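Local atomic coordinates of acyl-CoA dehydrogenase (Bacillus anthracis, PDB entry 3OWA), a protein that binds FAD and probably oxidises acyl-CoA thioesters by introducing a double bond between their alpha and beta carbons. Residues Tyr319-Thr328 with Tyr504-Thr513. Residues are numbered along the deposited sequence; the frame is centred on the assembly and turned at random.
Sequences YAAESSVYRT and YAMESAVLRT
Ser324 and Ser508 meet where helix 305-336 and helix 490-520, from the two C-terminal-domain regions of the acyl-CoA dehydrogenase fold, join those helical units by crossing at 88° with axes 7.9 Å apart. Ala320, Ser323, Ser324, Ala505, Ser508 and Ala509 line the crossing, their small side chains consistent with the close approach; Ser508 CB lies 3.5 Å from Ser324 CA, tighter than ordinary carbon packing.

Matching polar sets flank that centre, with the helices exchanged: Tyr319, Glu322, Ser323 with Arg512, Thr513, and Tyr504, Glu507, Ser508 with Arg327, Thr328. Arg327 holds Glu507 OE2 end-on, NH2 at 2.7 Å and NH1 at 2.9 Å, both from one carboxylate face. Toward Glu322, Arg512 has one good bond, NH1 to OE1 (2.8 Å, close to straight); the NH2 bond to that oxygen is weak. Outside partners extend both pairs: Lys468 makes a salt bridge to Glu507, Lys281 to Glu322 OE2 and Glu31 to Arg512 NE, while Tyr595 OH hydrogen-bonds Glu322 OE1.

Each arginine also lies against a tyrosine ring. Tyr319 CE1 sits 3.4 Å above the Arg512 guanidinium plane, offset toward its rim, with the planes 23° apart; Tyr504 CE1 lies over one Arg327 face, also near the rim but with planes more steeply inclined, while Leu511 CD1 approaches the opposite one. Arg327 is fully extended, CG lying opposite the main-chain nitrogen (chi1 174°), which carries its guanidinium across to Glu507.

Hydroxyl bonds complete the contact. Thr328 OG1 and Tyr504 OH pair at the Tyr504 ring edge. Tyr319 OH donates to Thr513 OG1, which itself donates to Ala509 O. Ser508 OG accepts from Arg327 NH1 while donating to Tyr504 O; Ser323 OG accepts from Arg512 NH1 at 3.2 Å and donates to Tyr319 O, meeting that carbonyl on the face opposite Ser323 N.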
loop_
_atom_site.group_PDB
_atom_site.type_symbol
_atom_site.label_atom_id
_atom_site.label_comp_id
_atom_site.label_asym_id
_atom_site.label_seq_id
_atom_site.Cartn_x
_atom_site.Cartn_y
_atom_site.Cartn_z
ATOM N N TYR A 319 14.025 -11.367 -3.530
ATOM C CA TYR A 319 15.408 -11.784 -3.791
ATOM C C TYR A 319 16.311 -10.597 -3.501
ATOM O O TYR A 319 17.300 -10.733 -2.808
ATOM C CB TYR A 319 15.607 -12.224 -5.250
ATOM C CG TYR A 319 17.044 -12.654 -5.559
ATOM C CD1 TYR A 319 17.534 -13.891 -5.111
ATOM C CD2 TYR A 319 17.906 -11.827 -6.303
ATOM C CE1 TYR A 319 18.860 -14.287 -5.386
ATOM C CE2 TYR A 319 19.233 -12.225 -6.595
ATOM C CZ TYR A 319 19.688 -13.453 -6.131
ATOM O OH TYR A 319 20.979 -13.851 -6.407
ATOM N N ALA A 320 15.960 -9.412 -3.999
ATOM C CA ALA A 320 16.842 -8.274 -3.750
ATOM C C ALA A 320 16.903 -7.936 -2.256
ATOM O O ALA A 320 17.987 -7.653 -1.742
ATOM C CB ALA A 320 16.470 -7.048 -4.604
ATOM N N ALA A 321 15.769 -8.023 -1.552
ATOM C CA ALA A 321 15.747 -7.760 -0.106
ATOM C C ALA A 321 16.551 -8.784 0.690
ATOM O O ALA A 321 17.325 -8.437 1.595
ATOM C CB ALA A 321 14.267 -7.672 0.430
ATOM N N GLU A 322 16.331 -10.062 0.384
ATOM C CA GLU A 322 17.043 -11.123 1.062
ATOM C C GLU A 322 18.559 -10.974 0.838
ATOM O O GLU A 322 19.335 -11.088 1.791
ATOM C CB GLU A 322 16.597 -12.495 0.553
ATOM C CG GLU A 322 17.327 -13.652 1.207
ATOM C CD GLU A 322 17.064 -14.980 0.512
ATOM O OE1 GLU A 322 17.012 -15.044 -0.760
ATOM O OE2 GLU A 322 16.920 -15.977 1.253
ATOM N N SER A 323 18.967 -10.706 -0.404
ATOM C CA SER A 323 20.388 -10.517 -0.710
ATOM C C SER A 323 20.992 -9.351 0.070
ATOM O O SER A 323 22.067 -9.480 0.658
ATOM C CB SER A 323 20.627 -10.321 -2.205
ATOM O OG SER A 323 19.976 -11.325 -2.970
ATOM N N SER A 324 20.332 -8.206 0.071
ATOM C CA SER A 324 20.936 -7.054 0.709
ATOM C C SER A 324 20.925 -7.130 2.262
ATOM O O SER A 324 21.839 -6.621 2.926
ATOM C CB SER A 324 20.310 -5.738 0.188
ATOM O OG SER A 324 18.933 -5.680 0.480
ATOM N N VAL A 325 19.917 -7.788 2.835
ATOM C CA VAL A 325 19.862 -7.950 4.301
ATOM C C VAL A 325 20.980 -8.875 4.809
ATOM O O VAL A 325 21.648 -8.546 5.792
ATOM C CB VAL A 325 18.457 -8.415 4.810
ATOM C CG1 VAL A 325 18.467 -8.622 6.282
ATOM C CG2 VAL A 325 17.405 -7.349 4.507
ATOM N N TYR A 326 21.157 -10.036 4.180
ATOM C CA TYR A 326 22.188 -10.974 4.630
ATOM C C TYR A 326 23.605 -10.492 4.328
ATOM O O TYR A 326 24.531 -10.851 5.029
ATOM C CB TYR A 326 21.953 -12.400 4.113
ATOM C CG TYR A 326 20.926 -13.104 4.965
ATOM C CD1 TYR A 326 19.588 -13.212 4.551
ATOM C CD2 TYR A 326 21.277 -13.600 6.219
ATOM C CE1 TYR A 326 18.632 -13.837 5.384
ATOM C CE2 TYR A 326 20.353 -14.224 7.043
ATOM C CZ TYR A 326 19.033 -14.328 6.622
ATOM O OH TYR A 326 18.133 -14.942 7.447
ATOM N N ARG A 327 23.733 -9.646 3.316
ATOM C CA ARG A 327 24.959 -8.921 3.070
ATOM C C ARG A 327 25.303 -8.107 4.308
ATOM O O ARG A 327 26.422 -8.156 4.776
ATOM C CB ARG A 327 24.812 -8.000 1.859
ATOM C CG ARG A 327 26.019 -7.094 1.607
ATOM C CD ARG A 327 25.897 -6.379 0.289
ATOM N NE ARG A 327 27.057 -5.549 -0.026
ATOM C CZ ARG A 327 27.153 -4.762 -1.097
ATOM N NH1 ARG A 327 26.156 -4.676 -1.983
ATOM N NH2 ARG A 327 28.256 -4.051 -1.275
ATOM N N THR A 328 24.344 -7.336 4.825
ATOM C CA THR A 328 24.592 -6.535 6.006
ATOM C C THR A 328 24.949 -7.405 7.224
ATOM O O THR A 328 25.882 -7.075 7.982
ATOM C CB THR A 328 23.362 -5.639 6.315
ATOM O OG1 THR A 328 23.134 -4.766 5.211
ATOM C CG2 THR A 328 23.586 -4.797 7.551
ATOM N N TYR A 504 22.201 -0.208 -3.392
ATOM C CA TYR A 504 22.578 -1.277 -2.461
ATOM C C TYR A 504 21.841 -2.592 -2.746
ATOM O O TYR A 504 22.436 -3.673 -2.731
ATOM C CB TYR A 504 22.342 -0.832 -0.994
ATOM C CG TYR A 504 22.930 -1.748 0.055
ATOM C CD1 TYR A 504 24.294 -2.077 0.041
ATOM C CD2 TYR A 504 22.134 -2.290 1.056
ATOM C CE1 TYR A 504 24.850 -2.917 1.000
ATOM C CE2 TYR A 504 22.677 -3.129 2.031
ATOM C CZ TYR A 504 24.045 -3.436 1.991
ATOM O OH TYR A 504 24.580 -4.275 2.948
ATOM N N ALA A 505 20.547 -2.512 -2.993
ATOM C CA ALA A 505 19.794 -3.717 -3.337
ATOM C C ALA A 505 20.245 -4.307 -4.695
ATOM O O ALA A 505 20.418 -5.531 -4.826
ATOM C CB ALA A 505 18.297 -3.407 -3.355
HETATM N N MSE A 506 20.436 -3.442 -5.688
HETATM C CA MSE A 506 20.910 -3.870 -7.026
HETATM C C MSE A 506 22.249 -4.560 -6.940
HETATM O O MSE A 506 22.418 -5.646 -7.469
HETATM C CB MSE A 506 21.065 -2.676 -7.961
HETATM C CG MSE A 506 19.777 -2.099 -8.471
HETATM SE SE MSE A 506 20.161 -0.533 -9.531
HETATM C CE MSE A 506 21.140 -1.357 -10.978
ATOM N N GLU A 507 23.215 -3.919 -6.288
ATOM C CA GLU A 507 24.559 -4.499 -6.156
ATOM C C GLU A 507 24.548 -5.824 -5.388
ATOM O O GLU A 507 25.249 -6.772 -5.748
ATOM C CB GLU A 507 25.507 -3.496 -5.492
ATOM C CG GLU A 507 26.941 -4.007 -5.340
ATOM C CD GLU A 507 27.879 -3.039 -4.584
ATOM O OE1 GLU A 507 28.975 -2.738 -5.111
ATOM O OE2 GLU A 507 27.540 -2.583 -3.461
ATOM N N SER A 508 23.755 -5.886 -4.319
ATOM C CA SER A 508 23.616 -7.115 -3.524
ATOM C C SER A 508 23.082 -8.262 -4.368
ATOM O O SER A 508 23.596 -9.385 -4.282
ATOM C CB SER A 508 22.709 -6.905 -2.305
ATOM O OG SER A 508 23.224 -5.931 -1.408
ATOM N N ALA A 509 22.053 -7.982 -5.168
ATOM C CA ALA A 509 21.503 -8.962 -6.087
ATOM C C ALA A 509 22.549 -9.377 -7.150
ATOM O O ALA A 509 22.721 -10.576 -7.420
ATOM C CB ALA A 509 20.204 -8.448 -6.744
ATOM N N VAL A 510 23.251 -8.400 -7.727
ATOM C CA VAL A 510 24.255 -8.700 -8.770
ATOM C C VAL A 510 25.371 -9.591 -8.229
ATOM O O VAL A 510 25.696 -10.625 -8.819
ATOM C CB VAL A 510 24.862 -7.430 -9.397
ATOM C CG1 VAL A 510 26.038 -7.797 -10.320
ATOM C CG2 VAL A 510 23.814 -6.696 -10.201
ATOM N N LEU A 511 25.923 -9.191 -7.085
ATOM C CA LEU A 511 27.083 -9.859 -6.513
ATOM C C LEU A 511 26.724 -11.238 -6.035
ATOM O O LEU A 511 27.509 -12.168 -6.211
ATOM C CB LEU A 511 27.717 -9.029 -5.390
ATOM C CG LEU A 511 28.412 -7.744 -5.865
ATOM C CD1 LEU A 511 28.931 -6.930 -4.677
ATOM C CD2 LEU A 511 29.539 -8.064 -6.841
ATOM N N ARG A 512 25.528 -11.385 -5.454
ATOM C CA ARG A 512 25.074 -12.707 -5.012
ATOM C C ARG A 512 24.901 -13.658 -6.196
ATOM O O ARG A 512 25.287 -14.838 -6.121
ATOM C CB ARG A 512 23.768 -12.619 -4.203
ATOM C CG ARG A 512 23.197 -13.971 -3.849
ATOM C CD ARG A 512 21.904 -13.833 -3.096
ATOM N NE ARG A 512 21.384 -15.147 -2.776
ATOM C CZ ARG A 512 20.193 -15.364 -2.240
ATOM N NH1 ARG A 512 19.396 -14.328 -1.944
ATOM N NH2 ARG A 512 19.805 -16.610 -1.987
ATOM N N THR A 513 24.330 -13.148 -7.280
ATOM C CA THR A 513 24.125 -13.961 -8.469
ATOM C C THR A 513 25.509 -14.300 -9.118
ATOM O O THR A 513 25.767 -15.436 -9.506
ATOM C CB THR A 513 23.159 -13.264 -9.462
ATOM O OG1 THR A 513 21.921 -12.927 -8.784
ATOM C CG2 THR A 513 22.890 -14.155 -10.682
HETATM O O HOH W 1 17.390 -18.203 -0.330
#